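Local coordinates for arginyl-trna synthetase (Thermus thermophilus, PDB 1IQ0), which probably joins L-arginine to its cognate tRNA at the expense of ATP, as a monomeric class I aminoacyl-tRNA synthetase, at residues Y301-I315 and H359-Y373. Residues are numbered along the deposited sequence; the frame is centred on the assembly and turned at random.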
ATOM      1  N   TYR A 301      25.414  -2.690   8.404  1.00 32.56           N
ATOM      2  CA  TYR A 301      23.966  -2.805   8.216  1.00 39.00           C
ATOM      3  C   TYR A 301      23.670  -3.252   6.783  1.00 35.55           C
ATOM      4  O   TYR A 301      22.668  -3.921   6.517  1.00 32.24           O
ATOM      5  CB  TYR A 301      23.276  -1.466   8.494  1.00 62.70           C
ATOM      6  CG  TYR A 301      23.145  -1.152   9.964  1.00 76.57           C
ATOM      7  CD1 TYR A 301      24.269  -0.900  10.748  1.00 77.32           C
ATOM      8  CD2 TYR A 301      21.895  -1.140  10.582  1.00 79.07           C
ATOM      9  CE1 TYR A 301      24.151  -0.645  12.111  1.00 79.62           C
ATOM     10  CE2 TYR A 301      21.767  -0.887  11.943  1.00 80.82           C
ATOM     11  CZ  TYR A 301      22.897  -0.642  12.701  1.00 82.89           C
ATOM     12  OH  TYR A 301      22.774  -0.399  14.048  1.00 87.65           O
ATOM     13  N   TYR A 302      24.552  -2.875   5.865  1.00 30.07           N
ATOM     14  CA  TYR A 302      24.408  -3.249   4.463  1.00 27.83           C
ATOM     15  C   TYR A 302      24.538  -4.764   4.294  1.00 22.97           C
ATOM     16  O   TYR A 302      23.767  -5.377   3.567  1.00 22.84           O
ATOM     17  CB  TYR A 302      25.462  -2.527   3.617  1.00 37.88           C
ATOM     18  CG  TYR A 302      25.193  -1.042   3.446  1.00 46.91           C
ATOM     19  CD1 TYR A 302      26.108  -0.214   2.790  1.00 47.94           C
ATOM     20  CD2 TYR A 302      24.005  -0.470   3.913  1.00 51.66           C
ATOM     21  CE1 TYR A 302      25.844   1.144   2.600  1.00 52.97           C
ATOM     22  CE2 TYR A 302      23.732   0.880   3.729  1.00 56.86           C
ATOM     23  CZ  TYR A 302      24.652   1.681   3.072  1.00 57.87           C
ATOM     24  OH  TYR A 302      24.361   3.012   2.881  1.00 62.29           O
ATOM     25  N   ALA A 303      25.510  -5.365   4.973  1.00 25.76           N
ATOM     26  CA  ALA A 303      25.705  -6.805   4.888  1.00 22.57           C
ATOM     27  C   ALA A 303      24.473  -7.510   5.465  1.00 22.68           C
ATOM     28  O   ALA A 303      23.985  -8.488   4.898  1.00 22.73           O
ATOM     29  CB  ALA A 303      26.966  -7.218   5.655  1.00 18.46           C
ATOM     30  N   LYS A 304      23.967  -7.007   6.587  1.00 22.59           N
ATOM     31  CA  LYS A 304      22.790  -7.606   7.210  1.00 23.23           C
ATOM     32  C   LYS A 304      21.542  -7.454   6.339  1.00 24.28           C
ATOM     33  O   LYS A 304      20.707  -8.361   6.298  1.00 23.80           O
ATOM     34  CB  LYS A 304      22.547  -7.010   8.605  1.00 24.25           C
ATOM     35  CG  LYS A 304      23.653  -7.347   9.610  1.00 28.36           C
ATOM     36  CD  LYS A 304      23.225  -7.113  11.060  1.00 31.06           C
ATOM     37  CE  LYS A 304      22.046  -8.004  11.453  1.00 35.61           C
ATOM     38  NZ  LYS A 304      22.302  -9.475  11.255  1.00 34.88           N
ATOM     39  N   ASP A 305      21.407  -6.319   5.646  1.00 20.26           N
ATOM     40  CA  ASP A 305      20.249  -6.122   4.770  1.00 18.07           C
ATOM     41  C   ASP A 305      20.324  -7.120   3.620  1.00 15.61           C
ATOM     42  O   ASP A 305      19.311  -7.684   3.205  1.00 16.37           O
ATOM     43  CB  ASP A 305      20.203  -4.696   4.204  1.00 25.15           C
ATOM     44  CG  ASP A 305      19.827  -3.658   5.254  1.00 30.40           C
ATOM     45  OD1 ASP A 305      19.142  -4.021   6.235  1.00 31.17           O
ATOM     46  OD2 ASP A 305      20.202  -2.478   5.093  1.00 33.29           O
ATOM     47  N   ILE A 306      21.531  -7.339   3.108  1.00 18.59           N
ATOM     48  CA  ILE A 306      21.722  -8.293   2.022  1.00 17.97           C
ATOM     49  C   ILE A 306      21.344  -9.712   2.460  1.00 16.53           C
ATOM     50  O   ILE A 306      20.621 -10.412   1.753  1.00 17.94           O
ATOM     51  CB  ILE A 306      23.186  -8.277   1.517  1.00 16.79           C
ATOM     52  CG1 ILE A 306      23.466  -6.949   0.814  1.00 16.14           C
ATOM     53  CG2 ILE A 306      23.430  -9.438   0.543  1.00 18.36           C
ATOM     54  CD1 ILE A 306      24.946  -6.706   0.531  1.00 17.36           C
ATOM     55  N   ALA A 307      21.827 -10.123   3.631  1.00 19.83           N
ATOM     56  CA  ALA A 307      21.540 -11.453   4.169  1.00 16.76           C
ATOM     57  C   ALA A 307      20.033 -11.712   4.234  1.00 17.90           C
ATOM     58  O   ALA A 307      19.545 -12.733   3.749  1.00 20.23           O
ATOM     59  CB  ALA A 307      22.146 -11.595   5.575  1.00 16.29           C
ATOM     60  N   PHE A 308      19.312 -10.774   4.840  1.00 15.03           N
ATOM     61  CA  PHE A 308      17.866 -10.861   4.997  1.00 15.40           C
ATOM     62  C   PHE A 308      17.167 -10.900   3.631  1.00 15.42           C
ATOM     63  O   PHE A 308      16.239 -11.678   3.425  1.00 17.57           O
ATOM     64  CB  PHE A 308      17.379  -9.667   5.832  1.00 19.44           C
ATOM     65  CG  PHE A 308      15.953  -9.785   6.311  1.00 18.60           C
ATOM     66  CD1 PHE A 308      15.411 -11.020   6.644  1.00 19.13           C
ATOM     67  CD2 PHE A 308      15.175  -8.640   6.496  1.00 17.83           C
ATOM     68  CE1 PHE A 308      14.111 -11.114   7.157  1.00 18.38           C
ATOM     69  CE2 PHE A 308      13.881  -8.726   7.008  1.00 18.00           C
ATOM     70  CZ  PHE A 308      13.349  -9.963   7.339  1.00 15.04           C
ATOM     71  N   GLN A 309      17.609 -10.058   2.704  1.00 20.64           N
ATOM     72  CA  GLN A 309      17.034 -10.038   1.359  1.00 20.03           C
ATOM     73  C   GLN A 309      17.218 -11.412   0.710  1.00 21.13           C
ATOM     74  O   GLN A 309      16.324 -11.908   0.032  1.00 20.38           O
ATOM     75  CB  GLN A 309      17.732  -8.986   0.494  1.00 21.09           C
ATOM     76  CG  GLN A 309      17.183  -8.853  -0.925  1.00 17.51           C
ATOM     77  CD  GLN A 309      15.772  -8.282  -0.955  1.00 21.85           C
ATOM     78  OE1 GLN A 309      15.441  -7.384  -0.181  1.00 23.76           O
ATOM     79  NE2 GLN A 309      14.941  -8.792  -1.861  1.00 19.59           N
ATOM     80  N   PHE A 310      18.386 -12.015   0.912  1.00 17.84           N
ATOM     81  CA  PHE A 310      18.673 -13.330   0.349  1.00 15.75           C
ATOM     82  C   PHE A 310      17.695 -14.388   0.857  1.00 17.54           C
ATOM     83  O   PHE A 310      17.247 -15.246   0.094  1.00 22.96           O
ATOM     84  CB  PHE A 310      20.115 -13.748   0.677  1.00 14.11           C
ATOM     85  CG  PHE A 310      21.154 -13.167  -0.257  1.00 19.79           C
ATOM     86  CD1 PHE A 310      22.484 -13.581  -0.177  1.00 19.01           C
ATOM     87  CD2 PHE A 310      20.810 -12.219  -1.218  1.00 20.83           C
ATOM     88  CE1 PHE A 310      23.455 -13.065  -1.035  1.00 23.20           C
ATOM     89  CE2 PHE A 310      21.778 -11.695  -2.084  1.00 19.86           C
ATOM     90  CZ  PHE A 310      23.104 -12.121  -1.992  1.00 17.52           C
ATOM     91  N   TRP A 311      17.362 -14.322   2.144  1.00 21.78           N
ATOM     92  CA  TRP A 311      16.432 -15.275   2.734  1.00 19.30           C
ATOM     93  C   TRP A 311      15.036 -15.060   2.161  1.00 21.78           C
ATOM     94  O   TRP A 311      14.343 -16.014   1.830  1.00 24.27           O
ATOM     95  CB  TRP A 311      16.384 -15.112   4.255  1.00 12.87           C
ATOM     96  CG  TRP A 311      15.272 -15.909   4.891  1.00 15.25           C
ATOM     97  CD1 TRP A 311      15.278 -17.246   5.193  1.00 15.64           C
ATOM     98  CD2 TRP A 311      13.965 -15.428   5.240  1.00 17.14           C
ATOM     99  NE1 TRP A 311      14.050 -17.624   5.706  1.00 16.89           N
ATOM    100  CE2 TRP A 311      13.231 -16.527   5.743  1.00 13.70           C
ATOM    101  CE3 TRP A 311      13.344 -14.174   5.170  1.00 17.67           C
ATOM    102  CZ2 TRP A 311      11.906 -16.409   6.174  1.00 16.13           C
ATOM    103  CZ3 TRP A 311      12.025 -14.053   5.599  1.00 13.09           C
ATOM    104  CH2 TRP A 311      11.321 -15.164   6.094  1.00 16.20           C
ATOM    105  N   LYS A 312      14.630 -13.800   2.048  1.00 18.32           N
ATOM    106  CA  LYS A 312      13.311 -13.466   1.514  1.00 17.62           C
ATOM    107  C   LYS A 312      13.087 -14.081   0.139  1.00 19.87           C
ATOM    108  O   LYS A 312      11.984 -14.538  -0.169  1.00 21.42           O
ATOM    109  CB  LYS A 312      13.143 -11.947   1.406  1.00 15.08           C
ATOM    110  CG  LYS A 312      13.005 -11.210   2.736  1.00 14.80           C
ATOM    111  CD  LYS A 312      12.732  -9.725   2.496  1.00 14.10           C
ATOM    112  CE  LYS A 312      12.437  -8.971   3.790  1.00 14.77           C
ATOM    113  NZ  LYS A 312      12.264  -7.512   3.494  1.00 15.47           N
ATOM    114  N   MET A 313      14.134 -14.093  -0.685  1.00 20.70           N
ATOM    115  CA  MET A 313      14.022 -14.642  -2.030  1.00 19.67           C
ATOM    116  C   MET A 313      14.457 -16.106  -2.155  1.00 21.68           C
ATOM    117  O   MET A 313      14.633 -16.610  -3.259  1.00 22.56           O
ATOM    118  CB  MET A 313      14.788 -13.751  -3.025  1.00 16.81           C
ATOM    119  CG  MET A 313      14.176 -12.337  -3.140  1.00 14.64           C
ATOM    120  SD  MET A 313      15.085 -11.174  -4.178  1.00 22.15           S
ATOM    121  CE  MET A 313      13.701 -10.392  -5.135  1.00 17.54           C
ATOM    122  N   GLY A 314      14.629 -16.781  -1.021  1.00 21.44           N
ATOM    123  CA  GLY A 314      14.991 -18.190  -1.044  1.00 20.48           C
ATOM    124  C   GLY A 314      16.429 -18.550  -1.348  1.00 20.65           C
ATOM    125  O   GLY A 314      16.761 -19.725  -1.507  1.00 20.92           O
ATOM    126  N   ILE A 315      17.291 -17.549  -1.430  1.00 22.01           N
ATOM    127  CA  ILE A 315      18.694 -17.787  -1.708  1.00 23.17           C
ATOM    128  C   ILE A 315      19.354 -18.412  -0.484  1.00 25.30           C
ATOM    129  O   ILE A 315      20.248 -19.250  -0.610  1.00 25.52           O
ATOM    130  CB  ILE A 315      19.389 -16.470  -2.081  1.00 22.10           C
ATOM    131  CG1 ILE A 315      18.741 -15.907  -3.352  1.00 18.95           C
ATOM    132  CG2 ILE A 315      20.878 -16.686  -2.252  1.00 22.91           C
ATOM    133  CD1 ILE A 315      19.244 -14.518  -3.748  1.00 17.78           C
ATOM    134  N   HIS A 359      18.033   2.772   3.028  1.00 73.36           N
ATOM    135  CA  HIS A 359      19.286   2.346   2.412  1.00 73.79           C
ATOM    136  C   HIS A 359      19.086   2.310   0.898  1.00 72.18           C
ATOM    137  O   HIS A 359      17.991   2.017   0.414  1.00 72.48           O
ATOM    138  CB  HIS A 359      19.682   0.953   2.912  1.00 96.20           C
ATOM    139  CG  HIS A 359      19.773   0.845   4.403  1.00100.17           C
ATOM    140  ND1 HIS A 359      18.682   1.002   5.229  1.00102.14           N
ATOM    141  CD2 HIS A 359      20.823   0.579   5.216  1.00101.89           C
ATOM    142  CE1 HIS A 359      19.056   0.838   6.486  1.00101.82           C
ATOM    143  NE2 HIS A 359      20.350   0.579   6.505  1.00100.84           N
ATOM    144  N   PRO A 360      20.144   2.604   0.126  1.00 69.05           N
ATOM    145  CA  PRO A 360      20.067   2.606  -1.339  1.00 67.82           C
ATOM    146  C   PRO A 360      19.735   1.245  -1.958  1.00 67.19           C
ATOM    147  O   PRO A 360      20.397   0.246  -1.672  1.00 66.31           O
ATOM    148  CB  PRO A 360      21.446   3.111  -1.751  1.00 82.41           C
ATOM    149  CG  PRO A 360      22.329   2.577  -0.666  1.00 82.29           C
ATOM    150  CD  PRO A 360      21.522   2.877   0.576  1.00 82.79           C
ATOM    151  N   GLN A 361      18.709   1.218  -2.807  1.00 73.21           N
ATOM    152  CA  GLN A 361      18.293  -0.013  -3.476  1.00 71.03           C
ATOM    153  C   GLN A 361      19.469  -0.596  -4.242  1.00 66.58           C
ATOM    154  O   GLN A 361      19.536  -1.804  -4.483  1.00 66.54           O
ATOM    155  CB  GLN A 361      17.144   0.263  -4.449  1.00116.05           C
ATOM    156  CG  GLN A 361      15.834   0.645  -3.783  1.00121.07           C
ATOM    157  CD  GLN A 361      14.712   0.852  -4.783  1.00124.48           C
ATOM    158  OE1 GLN A 361      14.394  -0.042  -5.569  1.00125.64           O
ATOM    159  NE2 GLN A 361      14.104   2.033  -4.758  1.00124.93           N
ATOM    160  N   ALA A 362      20.396   0.276  -4.623  1.00 50.10           N
ATOM    161  CA  ALA A 362      21.584  -0.128  -5.358  1.00 46.14           C
ATOM    162  C   ALA A 362      22.325  -1.250  -4.628  1.00 42.40           C
ATOM    163  O   ALA A 362      22.890  -2.144  -5.263  1.00 41.12           O
ATOM    164  CB  ALA A 362      22.509   1.073  -5.547  1.00 41.02           C
ATOM    165  N   LEU A 363      22.317  -1.191  -3.296  1.00 38.49           N
ATOM    166  CA  LEU A 363      22.985  -2.188  -2.458  1.00 34.42           C
ATOM    167  C   LEU A 363      22.509  -3.618  -2.703  1.00 30.87           C
ATOM    168  O   LEU A 363      23.282  -4.461  -3.159  1.00 29.20           O
ATOM    169  CB  LEU A 363      22.799  -1.856  -0.970  1.00 39.98           C
ATOM    170  CG  LEU A 363      23.274  -2.916   0.042  1.00 40.21           C
ATOM    171  CD1 LEU A 363      24.799  -2.961   0.113  1.00 33.38           C
ATOM    172  CD2 LEU A 363      22.695  -2.593   1.405  1.00 39.46           C
ATOM    173  N   VAL A 364      21.247  -3.902  -2.395  1.00 27.69           N
ATOM    174  CA  VAL A 364      20.738  -5.259  -2.580  1.00 27.27           C
ATOM    175  C   VAL A 364      20.683  -5.622  -4.050  1.00 28.08           C
ATOM    176  O   VAL A 364      20.915  -6.776  -4.425  1.00 30.75           O
ATOM    177  CB  VAL A 364      19.331  -5.446  -1.955  1.00 39.88           C
ATOM    178  CG1 VAL A 364      19.339  -4.969  -0.517  1.00 37.95           C
ATOM    179  CG2 VAL A 364      18.294  -4.717  -2.770  1.00 37.33           C
ATOM    180  N   ARG A 365      20.381  -4.631  -4.881  1.00 33.28           N
ATOM    181  CA  ARG A 365      20.312  -4.838  -6.323  1.00 35.25           C
ATOM    182  C   ARG A 365      21.638  -5.416  -6.797  1.00 34.24           C
ATOM    183  O   ARG A 365      21.682  -6.478  -7.419  1.00 33.42           O
ATOM    184  CB  ARG A 365      20.053  -3.511  -7.043  1.00 67.63           C
ATOM    185  CG  ARG A 365      18.675  -3.384  -7.679  1.00 77.76           C
ATOM    186  CD  ARG A 365      17.563  -3.346  -6.639  1.00 81.21           C
ATOM    187  NE  ARG A 365      16.237  -3.291  -7.254  1.00 86.13           N
ATOM    188  CZ  ARG A 365      15.798  -2.290  -8.014  1.00 87.29           C
ATOM    189  NH1 ARG A 365      16.577  -1.245  -8.259  1.00 86.42           N
ATOM    190  NH2 ARG A 365      14.577  -2.336  -8.532  1.00 84.10           N
ATOM    191  N   ALA A 366      22.719  -4.705  -6.485  1.00 30.28           N
ATOM    192  CA  ALA A 366      24.059  -5.123  -6.878  1.00 28.42           C
ATOM    193  C   ALA A 366      24.436  -6.445  -6.231  1.00 28.72           C
ATOM    194  O   ALA A 366      25.071  -7.290  -6.866  1.00 30.26           O
ATOM    195  CB  ALA A 366      25.074  -4.049  -6.491  1.00 42.03           C
ATOM    196  N   ALA A 367      24.046  -6.620  -4.968  1.00 30.72           N
ATOM    197  CA  ALA A 367      24.357  -7.844  -4.246  1.00 26.30           C
ATOM    198  C   ALA A 367      23.671  -9.032  -4.910  1.00 28.80           C
ATOM    199  O   ALA A 367      24.284 -10.090  -5.101  1.00 28.64           O
ATOM    200  CB  ALA A 367      23.926  -7.722  -2.787  1.00 20.06           C
ATOM    201  N   LEU A 368      22.401  -8.865  -5.260  1.00 23.38           N
ATOM    202  CA  LEU A 368      21.675  -9.942  -5.918  1.00 25.52           C
ATOM    203  C   LEU A 368      22.314 -10.273  -7.275  1.00 28.04           C
ATOM    204  O   LEU A 368      22.425 -11.438  -7.638  1.00 31.93           O
ATOM    205  CB  LEU A 368      20.199  -9.565  -6.100  1.00 25.45           C
ATOM    206  CG  LEU A 368      19.311  -9.673  -4.857  1.00 20.93           C
ATOM    207  CD1 LEU A 368      18.019  -8.908  -5.086  1.00 21.01           C
ATOM    208  CD2 LEU A 368      19.023 -11.140  -4.548  1.00 20.03           C
ATOM    209  N   ALA A 369      22.742  -9.257  -8.018  1.00 27.98           N
ATOM    210  CA  ALA A 369      23.369  -9.500  -9.322  1.00 29.18           C
ATOM    211  C   ALA A 369      24.729 -10.196  -9.176  1.00 29.78           C
ATOM    212  O   ALA A 369      24.989 -11.214  -9.822  1.00 28.83           O
ATOM    213  CB  ALA A 369      23.531  -8.180 -10.092  1.00 22.45           C
ATOM    214  N   LEU A 370      25.587  -9.656  -8.316  1.00 40.49           N
ATOM    215  CA  LEU A 370      26.911 -10.234  -8.097  1.00 40.19           C
ATOM    216  C   LEU A 370      26.844 -11.672  -7.593  1.00 41.65           C
ATOM    217  O   LEU A 370      27.736 -12.480  -7.864  1.00 40.62           O
ATOM    218  CB  LEU A 370      27.700  -9.378  -7.107  1.00 28.67           C
ATOM    219  CG  LEU A 370      28.064  -7.995  -7.648  1.00 29.90           C
ATOM    220  CD1 LEU A 370      28.663  -7.139  -6.544  1.00 31.25           C
ATOM    221  CD2 LEU A 370      29.043  -8.157  -8.807  1.00 32.97           C
ATOM    222  N   ALA A 371      25.786 -11.990  -6.858  1.00 30.45           N
ATOM    223  CA  ALA A 371      25.620 -13.334  -6.330  1.00 29.83           C
ATOM    224  C   ALA A 371      25.099 -14.237  -7.440  1.00 30.85           C
ATOM    225  O   ALA A 371      24.925 -15.433  -7.242  1.00 31.22           O
ATOM    226  CB  ALA A 371      24.640 -13.320  -5.156  1.00 27.43           C
ATOM    227  N   GLY A 372      24.835 -13.651  -8.605  1.00 39.95           N
ATOM    228  CA  GLY A 372      24.348 -14.433  -9.726  1.00 40.28           C
ATOM    229  C   GLY A 372      22.838 -14.503  -9.865  1.00 41.18           C
ATOM    230  O   GLY A 372      22.303 -15.498 -10.352  1.00 43.05           O
ATOM    231  N   TYR A 373      22.146 -13.453  -9.435  1.00 28.90           N
ATOM    232  CA  TYR A 373      20.689 -13.401  -9.536  1.00 29.41           C
ATOM    233  C   TYR A 373      20.260 -12.070 -10.126  1.00 30.64           C
ATOM    234  O   TYR A 373      19.552 -11.294  -9.487  1.00 29.66           O
ATOM    235  CB  TYR A 373      20.045 -13.588  -8.162  1.00 31.92           C
ATOM    236  CG  TYR A 373      20.371 -14.913  -7.525  1.00 27.99           C
ATOM    237  CD1 TYR A 373      21.488 -15.057  -6.709  1.00 26.60           C
ATOM    238  CD2 TYR A 373      19.574 -16.034  -7.763  1.00 25.96           C
ATOM    239  CE1 TYR A 373      21.812 -16.295  -6.137  1.00 27.63           C
ATOM    240  CE2 TYR A 373      19.887 -17.273  -7.202  1.00 30.20           C
ATOM    241  CZ  TYR A 373      21.006 -17.395  -6.389  1.00 28.36           C
ATOM    242  OH  TYR A 373      21.308 -18.613  -5.825  1.00 30.18           O
TER
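Ile-306 and Leu-363 meet where helices 301-312 and 361-370 of the class I synthetase catalytic domain pack across each other at -58° with their axes 9.7 Å apart. Helix 361-370 lies in the connection between the adjacent parallel strands 348-354 and 380-390, a beta-alpha-beta crossover of the Rossmann-type fold. The contact is largely apolar, and no hydrogen bond crosses it. Ile-306 CD1 lies 3.6 Å from Ala-367 CB and also touches Leu-363 CD1. The backbones come nearest at Ile-306 and Val-364, their CA atoms 5.6 Å apart. In Leu-363 a chi1 of 172° turns CG away from the backbone N and carries both methyls to Tyr-302; Leu-363 CD2 lies 3.5 Å from Tyr-302 CD2. Met-276 of strand 274-277 touches both Ile-306 and Ala-367. Further along, Leu-368 CD2 meets Phe-310 CE2, while Leu-368 CD1 touches Met-313 SD; the Phe-310 CZ corner rests on Ala-371 CB.

Near the N-terminal ends, Tyr-302 and His-359 meet rim to rim, CE2 of the tyrosine 3.3 Å from CD2 of the histidine, with their planes at 69°. Tyr-302 OH reaches Pro-360 CD. Asp-305 OD2 stands above one face of the imidazole, and an N-H on NE2, which would lie in the ring plane, does not point at it. With the Tyr-302 ring cut back to the methyl of an alanine, a gap is likely to open beside Leu-363 CD2 and Pro-360, and His-359 to lose its rim contact. Inward, Gln-309 lays its CG near Val-364 CB and turns its amide to Thr-349, with a weak second bond from NE2 to Met-313 SD.

Both helices end in Schellman motifs, at Gly-314 and Gly-372, and the residues just beyond meet in a CH-pi contact: Ile-315 CD1 stands over the Tyr-373 ring, 3.9 Å from its centroid.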